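PDB 6LUP: MHC class I protein from Ginglymostoma cirratum, which probably presents peptides bound in the groove of its alpha-1/alpha-2 platform to T cells, as classical MHC class I molecules do. Local coordinates for residues A[111-121]-A[130-141]; A[203-211]-A[233-241]. All coordinates share one frame; numbering follows the deposited sequence.

Contact 1 and contact 2 lie on opposite sides of the chain's centre, about 35 Å apart between centres and about 15 Å between nearest atoms, and share no element. Segments 111-121 and 130-141 belong to the peptide-binding platform, where the floor of the groove meets a wall helix; strand 208-211 and strand 234-241 face each other from the two sheets of the immunoglobulin C1-set domain, with the loop at 203-206 beside the start of the second strand. Both contacts are partly buried. Contact 1 is rich in aromatic rings and mixes them with backbone carbonyls, and it touches the bound peptide. In contact 2 aliphatic side chains fill the middle, while Arg238, Tyr234 and His205 are partly exposed.

Contact 1: A[111-121]-A[130-141]; sequences VQHAWDSTDFI and WVTPVTWGEITK
Phe120 and Ile121, on a floor strand of the MHC class I groove, pack against residues 130-141. Both face His113 in a classic beta bulge. Among the apolar contacts, Ile121 reaches in with its CD1: with CG1 anti to the backbone N (chi1 -158°) and the chain extended, CD1 sits 4.1 Å from Trp130 CB and 3.9 Å from Thr140 CG2. Farther along the floor, Val111 CG1 meets the six-membered ring of Trp130 at CH2, 3.9 Å away; Trp130 NE1 is hydrogen-bonded to Asn151. Of the aromatic groups, Phe120 crosses the Trp136 side chain at a slant, its CD1 4.1 Å from Trp136 CD1, while the five-membered rings of Trp115 and Trp136 meet obliquely with planes at 76°. Phe120 also touches an apolar side chain of the bound peptide, and Thr140 OG1 bonds to the peptide backbone and to Arg82, which places both residues on the groove lining. In polar contacts, Phe120 O lies 2.8 Å from Thr132 OG1, and Ile121 CA makes a CH...O contact with Val131 O. The Phe120 ring turns its edge to Trp136, whose O lies in the ring plane, 3.4 Å from Phe120 CE1.

Contact 2: A[203-211]-A[233-241]; sequences YPHSIEVNL and SYQIHRSTE
Arg238 lies against Val209 and Leu211, crossing from its own strand to the opposite one. Its CG is anti to the backbone N (chi1 -166°) and the chain bends at chi3, which brings NE to 2.7 Å from Val209 O. That hydrogen bond is bent, 131° at the hydrogen, and the oxygen lies out of the guanidinium plane. A water at the guanidinium edge accepts from Arg238 NH2 and, weakly, from Val209 N, bridging side chain and main chain. The aliphatic part of the arginine is packed too: Leu211 CD1 lies 3.6 Å from Arg238 CD, while the other branch of the leucine, CD2, meets Thr240 CG2. Strands 208-211 and 234-241 belong to the two facing sheets of the immunoglobulin beta sandwich, their axes 7.9 Å apart and 15° from parallel, so side chains fill the space between them. Val209 CG1 slides past Ile236 CD1 at 3.9 Å, and Val209 also touches Cys252 of the Cys197-Cys252 disulfide. At the other end Tyr234 offers one face to His205, whose CB stands 3.4 Å from the ring centroid, squarely on its normal, in a CH-pi contact; the imidazole turns an edge toward the same face. Tyr203 lies alongside, its CD2 near the plane of the Tyr234 ring and 4.1 Å from Tyr234 CE1.

Contact 1: A[111-121]-A[130-141]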
loop_
_atom_site.group_PDB
_atom_site.type_symbol
_atom_site.label_atom_id
_atom_site.label_comp_id
_atom_site.label_asym_id
_atom_site.label_seq_id
_atom_site.Cartn_x
_atom_site.Cartn_y
_atom_site.Cartn_z
ATOM N N VAL A 111 -4.633 16.112 -5.312
ATOM C CA VAL A 111 -5.878 15.367 -5.426
ATOM C C VAL A 111 -5.961 14.837 -6.859
ATOM O O VAL A 111 -5.926 15.606 -7.822
ATOM C CB VAL A 111 -7.126 16.182 -4.980
ATOM C CG1 VAL A 111 -7.233 17.514 -5.709
ATOM C CG2 VAL A 111 -8.401 15.368 -5.144
ATOM N N GLN A 112 -6.029 13.514 -6.976
ATOM C CA GLN A 112 -5.987 12.826 -8.264
ATOM C C GLN A 112 -7.124 11.824 -8.352
ATOM O O GLN A 112 -7.366 11.064 -7.413
ATOM C CB GLN A 112 -4.655 12.092 -8.438
ATOM C CG GLN A 112 -3.432 12.991 -8.503
ATOM C CD GLN A 112 -2.149 12.263 -8.153
ATOM O OE1 GLN A 112 -1.333 12.764 -7.380
ATOM N NE2 GLN A 112 -1.963 11.068 -8.715
ATOM N N HIS A 113 -7.813 11.828 -9.487
ATOM C CA HIS A 113 -8.920 10.913 -9.727
ATOM C C HIS A 113 -8.587 9.983 -10.890
ATOM O O HIS A 113 -7.910 10.381 -11.846
ATOM C CB HIS A 113 -10.199 11.683 -10.051
ATOM C CG HIS A 113 -10.602 12.676 -9.006
ATOM N ND1 HIS A 113 -11.831 12.638 -8.383
ATOM C CD2 HIS A 113 -9.952 13.746 -8.488
ATOM C CE1 HIS A 113 -11.917 13.638 -7.522
ATOM N NE2 HIS A 113 -10.790 14.324 -7.566
ATOM N N ALA A 114 -9.063 8.743 -10.800
ATOM C CA ALA A 114 -8.862 7.771 -11.867
ATOM C C ALA A 114 -10.105 6.952 -12.157
ATOM O O ALA A 114 -10.851 6.569 -11.250
ATOM C CB ALA A 114 -7.702 6.849 -11.553
ATOM N N TRP A 115 -10.300 6.694 -13.444
ATOM C CA TRP A 115 -11.364 5.843 -13.945
ATOM C C TRP A 115 -10.720 4.604 -14.556
ATOM O O TRP A 115 -9.818 4.711 -15.392
ATOM C CB TRP A 115 -12.190 6.622 -14.971
ATOM C CG TRP A 115 -12.966 5.793 -15.944
ATOM C CD1 TRP A 115 -12.744 5.694 -17.284
ATOM C CD2 TRP A 115 -14.096 4.955 -15.662
ATOM N NE1 TRP A 115 -13.659 4.848 -17.857
ATOM C CE2 TRP A 115 -14.501 4.377 -16.883
ATOM C CE3 TRP A 115 -14.806 4.635 -14.496
ATOM C CZ2 TRP A 115 -15.581 3.499 -16.979
ATOM C CZ3 TRP A 115 -15.884 3.755 -14.591
ATOM C CH2 TRP A 115 -16.257 3.200 -15.826
ATOM N N ASP A 116 -11.172 3.433 -14.113
ATOM C CA ASP A 116 -10.584 2.150 -14.516
ATOM C C ASP A 116 -9.055 2.180 -14.478
ATOM O O ASP A 116 -8.390 1.797 -15.439
ATOM C CB ASP A 116 -11.097 1.715 -15.899
ATOM C CG ASP A 116 -12.488 1.097 -15.846
ATOM O OD1 ASP A 116 -13.011 0.865 -14.737
ATOM O OD2 ASP A 116 -13.061 0.833 -16.921
ATOM N N SER A 117 -8.517 2.652 -13.357
ATOM C CA SER A 117 -7.071 2.701 -13.101
ATOM C C SER A 117 -6.243 3.503 -14.118
ATOM O O SER A 117 -5.040 3.273 -14.264
ATOM C CB SER A 117 -6.499 1.288 -12.904
ATOM O OG SER A 117 -7.066 0.666 -11.763
ATOM N N THR A 118 -6.887 4.446 -14.805
ATOM C CA THR A 118 -6.187 5.391 -15.681
ATOM C C THR A 118 -6.523 6.834 -15.294
ATOM O O THR A 118 -7.640 7.121 -14.856
ATOM C CB THR A 118 -6.526 5.177 -17.175
ATOM O OG1 THR A 118 -7.935 5.318 -17.376
ATOM C CG2 THR A 118 -6.079 3.800 -17.652
ATOM N N ASP A 119 -5.547 7.728 -15.463
ATOM C CA ASP A 119 -5.718 9.149 -15.156
ATOM C C ASP A 119 -7.038 9.684 -15.683
ATOM O O ASP A 119 -7.350 9.543 -16.862
ATOM C CB ASP A 119 -4.565 9.970 -15.737
ATOM C CG ASP A 119 -3.292 9.860 -14.920
ATOM O OD1 ASP A 119 -3.184 8.952 -14.067
ATOM O OD2 ASP A 119 -2.391 10.691 -15.136
ATOM N N PHE A 120 -7.822 10.279 -14.795
ATOM C CA PHE A 120 -9.080 10.876 -15.197
ATOM C C PHE A 120 -9.008 12.392 -15.087
ATOM O O PHE A 120 -9.149 13.095 -16.086
ATOM C CB PHE A 120 -10.240 10.303 -14.379
ATOM C CG PHE A 120 -11.540 11.026 -14.580
ATOM C CD1 PHE A 120 -12.110 11.134 -15.848
ATOM C CD2 PHE A 120 -12.204 11.593 -13.496
ATOM C CE1 PHE A 120 -13.309 11.802 -16.032
ATOM C CE2 PHE A 120 -13.406 12.261 -13.674
ATOM C CZ PHE A 120 -13.959 12.366 -14.943
ATOM N N ILE A 121 -8.770 12.887 -13.875
ATOM C CA ILE A 121 -8.698 14.319 -13.621
ATOM C C ILE A 121 -7.874 14.573 -12.356
ATOM O O ILE A 121 -7.849 13.742 -11.446
ATOM C CB ILE A 121 -10.119 14.940 -13.532
ATOM C CG1 ILE A 121 -10.083 16.450 -13.799
ATOM C CG2 ILE A 121 -10.806 14.597 -12.212
ATOM C CD1 ILE A 121 -11.447 17.069 -14.032
ATOM N N TRP A 130 -8.044 22.470 -13.114
ATOM C CA TRP A 130 -8.097 21.014 -13.215
ATOM C C TRP A 130 -7.552 20.542 -14.556
ATOM O O TRP A 130 -7.834 21.139 -15.595
ATOM C CB TRP A 130 -9.525 20.510 -13.020
ATOM C CG TRP A 130 -10.060 20.776 -11.647
ATOM C CD1 TRP A 130 -10.735 21.886 -11.236
ATOM C CD2 TRP A 130 -9.960 19.917 -10.501
ATOM N NE1 TRP A 130 -11.067 21.774 -9.906
ATOM C CE2 TRP A 130 -10.602 20.577 -9.429
ATOM C CE3 TRP A 130 -9.394 18.654 -10.276
ATOM C CZ2 TRP A 130 -10.692 20.017 -8.149
ATOM C CZ3 TRP A 130 -9.485 18.098 -9.000
ATOM C CH2 TRP A 130 -10.130 18.780 -7.956
ATOM N N VAL A 131 -6.763 19.472 -14.523
ATOM C CA VAL A 131 -6.187 18.905 -15.742
ATOM C C VAL A 131 -6.728 17.503 -16.023
ATOM O O VAL A 131 -6.948 16.712 -15.103
ATOM C CB VAL A 131 -4.633 18.931 -15.732
ATOM C CG1 VAL A 131 -4.120 20.335 -15.438
ATOM C CG2 VAL A 131 -4.062 17.948 -14.727
ATOM N N THR A 132 -6.967 17.219 -17.299
ATOM C CA THR A 132 -7.474 15.921 -17.734
ATOM C C THR A 132 -6.824 15.510 -19.059
ATOM O O THR A 132 -6.861 16.268 -20.032
ATOM C CB THR A 132 -9.016 15.907 -17.856
ATOM O OG1 THR A 132 -9.449 14.660 -18.415
ATOM C CG2 THR A 132 -9.523 17.060 -18.733
ATOM N N PRO A 133 -6.210 14.314 -19.096
ATOM C CA PRO A 133 -5.582 13.846 -20.332
ATOM C C PRO A 133 -6.561 13.163 -21.298
ATOM O O PRO A 133 -6.151 12.715 -22.367
ATOM C CB PRO A 133 -4.543 12.845 -19.827
ATOM C CG PRO A 133 -5.141 12.294 -18.579
ATOM C CD PRO A 133 -5.972 13.390 -17.970
ATOM N N VAL A 134 -7.838 13.089 -20.925
ATOM C CA VAL A 134 -8.833 12.367 -21.722
ATOM C C VAL A 134 -10.063 13.213 -22.037
ATOM O O VAL A 134 -10.389 14.147 -21.303
ATOM C CB VAL A 134 -9.266 11.041 -21.054
ATOM C CG1 VAL A 134 -8.143 10.017 -21.114
ATOM C CG2 VAL A 134 -9.723 11.270 -19.619
ATOM N N THR A 135 -10.738 12.866 -23.133
ATOM C CA THR A 135 -11.905 13.610 -23.614
ATOM C C THR A 135 -13.100 13.509 -22.670
ATOM O O THR A 135 -13.861 14.470 -22.526
ATOM C CB THR A 135 -12.340 13.155 -25.027
ATOM O OG1 THR A 135 -12.695 11.767 -25.000
ATOM C CG2 THR A 135 -11.222 13.380 -26.050
ATOM N N TRP A 136 -13.257 12.351 -22.026
ATOM C CA TRP A 136 -14.379 12.125 -21.107
ATOM C C TRP A 136 -14.216 12.822 -19.747
ATOM O O TRP A 136 -15.056 12.669 -18.852
ATOM C CB TRP A 136 -14.689 10.628 -20.947
ATOM C CG TRP A 136 -13.508 9.746 -20.636
ATOM C CD1 TRP A 136 -13.044 9.403 -19.397
ATOM C CD2 TRP A 136 -12.661 9.076 -21.582
ATOM N NE1 TRP A 136 -11.959 8.568 -19.512
ATOM C CE2 TRP A 136 -11.701 8.352 -20.841
ATOM C CE3 TRP A 136 -12.621 9.020 -22.983
ATOM C CZ2 TRP A 136 -10.708 7.579 -21.453
ATOM C CZ3 TRP A 136 -11.629 8.251 -23.593
ATOM C CH2 TRP A 136 -10.688 7.543 -22.825
ATOM N N GLY A 137 -13.138 13.589 -19.608
ATOM C CA GLY A 137 -12.911 14.416 -18.429
ATOM C C GLY A 137 -13.162 15.892 -18.687
ATOM O O GLY A 137 -13.366 16.668 -17.747
ATOM N N GLU A 138 -13.160 16.271 -19.964
ATOM C CA GLU A 138 -13.279 17.670 -20.384
ATOM C C GLU A 138 -14.549 18.345 -19.885
ATOM O O GLU A 138 -14.517 19.502 -19.463
ATOM C CB GLU A 138 -13.183 17.784 -21.907
ATOM C CG GLU A 138 -11.787 17.531 -22.454
ATOM C CD GLU A 138 -11.716 17.599 -23.969
ATOM O OE1 GLU A 138 -12.631 18.180 -24.596
ATOM O OE2 GLU A 138 -10.732 17.069 -24.532
ATOM N N ILE A 139 -15.660 17.617 -19.926
ATOM C CA ILE A 139 -16.942 18.155 -19.477
ATOM C C ILE A 139 -16.980 18.371 -17.954
ATOM O O ILE A 139 -17.657 19.284 -17.469
ATOM C CB ILE A 139 -18.136 17.308 -19.998
ATOM C CG1 ILE A 139 -19.482 17.966 -19.659
ATOM C CG2 ILE A 139 -18.074 15.875 -19.492
ATOM C CD1 ILE A 139 -19.794 19.203 -20.479
ATOM N N THR A 140 -16.236 17.549 -17.216
ATOM C CA THR A 140 -16.082 17.715 -15.769
ATOM C C THR A 140 -15.122 18.869 -15.452
ATOM O O THR A 140 -15.384 19.672 -14.549
ATOM C CB THR A 140 -15.609 16.404 -15.099
ATOM O OG1 THR A 140 -16.630 15.408 -15.226
ATOM C CG2 THR A 140 -15.312 16.612 -13.619
ATOM N N LYS A 141 -14.025 18.946 -16.206
ATOM C CA LYS A 141 -13.030 20.010 -16.050
ATOM C C LYS A 141 -13.653 21.394 -16.216
ATOM O O LYS A 141 -13.356 22.314 -15.449
ATOM C CB LYS A 141 -11.878 19.824 -17.045
ATOM C CG LYS A 141 -10.902 20.988 -17.094
ATOM C CD LYS A 141 -9.872 20.833 -18.200
ATOM C CE LYS A 141 -9.244 22.170 -18.565
ATOM N NZ LYS A 141 -8.645 22.880 -17.403
#

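Contact 2: A[203-211]-A[233-241]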
loop_
_atom_site.group_PDB
_atom_site.type_symbol
_atom_site.label_atom_id
_atom_site.label_comp_id
_atom_site.label_asym_id
_atom_site.label_seq_id
_atom_site.Cartn_x
_atom_site.Cartn_y
_atom_site.Cartn_z
ATOM N N TYR A 203 10.392 -0.164 9.395
ATOM C CA TYR A 203 9.399 0.853 9.052
ATOM C C TYR A 203 10.094 2.216 9.062
ATOM O O TYR A 203 10.854 2.503 9.990
ATOM C CB TYR A 203 8.223 0.846 10.046
ATOM C CG TYR A 203 7.298 2.017 9.843
ATOM C CD1 TYR A 203 7.588 3.262 10.407
ATOM C CD2 TYR A 203 6.160 1.894 9.049
ATOM C CE1 TYR A 203 6.767 4.350 10.193
ATOM C CE2 TYR A 203 5.328 2.975 8.834
ATOM C CZ TYR A 203 5.637 4.199 9.405
ATOM O OH TYR A 203 4.813 5.273 9.188
ATOM N N PRO A 204 9.827 3.074 8.054
ATOM C CA PRO A 204 8.926 2.907 6.907
ATOM C C PRO A 204 9.519 2.022 5.806
ATOM O O PRO A 204 10.625 1.507 5.963
ATOM C CB PRO A 204 8.725 4.342 6.411
ATOM C CG PRO A 204 9.981 5.046 6.785
ATOM C CD PRO A 204 10.445 4.418 8.070
ATOM N N HIS A 205 8.785 1.858 4.707
ATOM C CA HIS A 205 9.104 0.858 3.682
ATOM C C HIS A 205 10.402 1.134 2.916
ATOM O O HIS A 205 11.098 0.197 2.511
ATOM C CB HIS A 205 7.937 0.718 2.697
ATOM C CG HIS A 205 7.954 1.730 1.596
ATOM N ND1 HIS A 205 8.417 1.441 0.329
ATOM C CD2 HIS A 205 7.597 3.036 1.578
ATOM C CE1 HIS A 205 8.334 2.524 -0.424
ATOM N NE2 HIS A 205 7.839 3.505 0.310
ATOM N N SER A 206 10.706 2.416 2.722
ATOM C CA SER A 206 11.850 2.862 1.924
ATOM C C SER A 206 13.177 2.339 2.485
ATOM O O SER A 206 13.464 2.512 3.670
ATOM C CB SER A 206 11.859 4.391 1.861
ATOM O OG SER A 206 12.663 4.864 0.799
ATOM N N ILE A 207 13.976 1.696 1.633
ATOM C CA ILE A 207 15.223 1.062 2.076
ATOM C C ILE A 207 16.257 0.878 0.954
ATOM O O ILE A 207 15.905 0.662 -0.209
ATOM C CB ILE A 207 14.941 -0.291 2.787
ATOM C CG1 ILE A 207 16.165 -0.766 3.581
ATOM C CG2 ILE A 207 14.443 -1.344 1.801
ATOM C CD1 ILE A 207 15.880 -1.905 4.539
ATOM N N GLU A 208 17.532 0.973 1.325
ATOM C CA GLU A 208 18.642 0.685 0.420
ATOM C C GLU A 208 19.410 -0.514 0.955
ATOM O O GLU A 208 19.839 -0.518 2.109
ATOM C CB GLU A 208 19.584 1.888 0.300
ATOM C CG GLU A 208 18.948 3.154 -0.259
ATOM C CD GLU A 208 18.772 3.103 -1.765
ATOM O OE1 GLU A 208 17.610 3.044 -2.232
ATOM O OE2 GLU A 208 19.796 3.112 -2.483
ATOM N N VAL A 209 19.569 -1.537 0.120
ATOM C CA VAL A 209 20.330 -2.726 0.502
ATOM C C VAL A 209 21.192 -3.219 -0.666
ATOM O O VAL A 209 20.683 -3.600 -1.721
ATOM C CB VAL A 209 19.426 -3.835 1.098
ATOM C CG1 VAL A 209 18.103 -3.930 0.349
ATOM C CG2 VAL A 209 20.143 -5.182 1.132
ATOM N N ASN A 210 22.504 -3.185 -0.468
ATOM C CA ASN A 210 23.448 -3.509 -1.526
ATOM C C ASN A 210 24.475 -4.528 -1.064
ATOM O O ASN A 210 24.882 -4.528 0.100
ATOM C CB ASN A 210 24.141 -2.239 -2.024
ATOM C CG ASN A 210 23.170 -1.246 -2.642
ATOM O OD1 ASN A 210 22.695 -1.441 -3.759
ATOM N ND2 ASN A 210 22.882 -0.171 -1.920
ATOM N N LEU A 211 24.888 -5.390 -1.987
ATOM C CA LEU A 211 25.846 -6.451 -1.691
ATOM C C LEU A 211 27.231 -6.137 -2.232
ATOM O O LEU A 211 27.374 -5.531 -3.295
ATOM C CB LEU A 211 25.348 -7.788 -2.240
ATOM C CG LEU A 211 24.423 -8.601 -1.329
ATOM C CD1 LEU A 211 23.071 -7.932 -1.111
ATOM C CD2 LEU A 211 24.236 -9.993 -1.909
ATOM N N SER A 233 5.118 -3.508 9.369
ATOM C CA SER A 233 6.529 -3.446 8.978
ATOM C C SER A 233 6.746 -4.050 7.588
ATOM O O SER A 233 5.814 -4.592 6.987
ATOM C CB SER A 233 7.421 -4.126 10.024
ATOM O OG SER A 233 7.277 -5.534 9.990
ATOM N N TYR A 234 7.974 -3.945 7.081
ATOM C CA TYR A 234 8.306 -4.418 5.738
ATOM C C TYR A 234 9.526 -5.336 5.739
ATOM O O TYR A 234 10.264 -5.401 6.723
ATOM C CB TYR A 234 8.520 -3.227 4.796
ATOM C CG TYR A 234 7.325 -2.302 4.733
ATOM C CD1 TYR A 234 7.151 -1.291 5.683
ATOM C CD2 TYR A 234 6.351 -2.455 3.746
ATOM C CE1 TYR A 234 6.050 -0.455 5.647
ATOM C CE2 TYR A 234 5.244 -1.619 3.700
ATOM C CZ TYR A 234 5.099 -0.621 4.653
ATOM O OH TYR A 234 4.009 0.216 4.620
ATOM N N GLN A 235 9.720 -6.048 4.633
ATOM C CA GLN A 235 10.868 -6.937 4.461
ATOM C C GLN A 235 11.388 -6.906 3.026
ATOM O O GLN A 235 10.673 -6.512 2.100
ATOM C CB GLN A 235 10.526 -8.376 4.878
ATOM C CG GLN A 235 9.494 -9.066 3.998
ATOM C CD GLN A 235 9.444 -10.567 4.215
ATOM O OE1 GLN A 235 8.960 -11.047 5.241
ATOM N NE2 GLN A 235 9.934 -11.315 3.240
ATOM N N ILE A 236 12.641 -7.320 2.856
ATOM C CA ILE A 236 13.257 -7.421 1.536
ATOM C C ILE A 236 14.366 -8.471 1.539
ATOM O O ILE A 236 15.098 -8.619 2.524
ATOM C CB ILE A 236 13.785 -6.051 1.029
ATOM C CG1 ILE A 236 14.319 -6.175 -0.406
ATOM C CG2 ILE A 236 14.809 -5.457 1.992
ATOM C CD1 ILE A 236 14.551 -4.851 -1.108
ATOM N N HIS A 237 14.459 -9.208 0.435
ATOM C CA HIS A 237 15.515 -10.191 0.235
ATOM C C HIS A 237 16.337 -9.778 -0.972
ATOM O O HIS A 237 15.795 -9.623 -2.068
ATOM C CB HIS A 237 14.925 -11.583 -0.008
ATOM C CG HIS A 237 14.204 -12.160 1.171
ATOM N ND1 HIS A 237 14.584 -13.344 1.766
ATOM C CD2 HIS A 237 13.122 -11.725 1.859
ATOM C CE1 HIS A 237 13.767 -13.614 2.769
ATOM N NE2 HIS A 237 12.874 -12.645 2.850
ATOM N N ARG A 238 17.635 -9.572 -0.768
ATOM C CA ARG A 238 18.564 -9.440 -1.887
ATOM C C ARG A 238 19.606 -10.552 -1.855
ATOM O O ARG A 238 20.334 -10.712 -0.874
ATOM C CB ARG A 238 19.239 -8.067 -1.934
ATOM C CG ARG A 238 19.928 -7.820 -3.268
ATOM C CD ARG A 238 20.615 -6.468 -3.359
ATOM N NE ARG A 238 19.673 -5.357 -3.445
ATOM C CZ ARG A 238 18.985 -5.018 -4.535
ATOM N NH1 ARG A 238 19.109 -5.709 -5.659
ATOM N NH2 ARG A 238 18.162 -3.981 -4.496
ATOM N N SER A 239 19.665 -11.316 -2.941
ATOM C CA SER A 239 20.560 -12.465 -3.032
ATOM C C SER A 239 21.382 -12.470 -4.317
ATOM O O SER A 239 20.934 -12.003 -5.370
ATOM C CB SER A 239 19.772 -13.770 -2.914
ATOM O OG SER A 239 18.765 -13.838 -3.908
ATOM N N THR A 240 22.591 -13.010 -4.210
ATOM C CA THR A 240 23.482 -13.147 -5.351
ATOM C C THR A 240 23.991 -14.582 -5.469
ATOM O O THR A 240 23.864 -15.372 -4.528
ATOM C CB THR A 240 24.667 -12.157 -5.274
ATOM O OG1 THR A 240 25.308 -12.081 -6.552
ATOM C CG2 THR A 240 25.685 -12.575 -4.204
ATOM N N GLU A 241 24.556 -14.903 -6.633
ATOM C CA GLU A 241 25.166 -16.207 -6.881
ATOM C C GLU A 241 26.407 -16.420 -6.015
ATOM O O GLU A 241 27.152 -15.478 -5.734
ATOM C CB GLU A 241 25.503 -16.375 -8.364
ATOM C CG GLU A 241 24.290 -16.603 -9.258
ATOM C CD GLU A 241 23.780 -18.039 -9.237
ATOM O OE1 GLU A 241 23.203 -18.470 -10.259
ATOM O OE2 GLU A 241 23.950 -18.744 -8.215
HETATM O O HOH W 1 17.318 -1.870 -2.270
#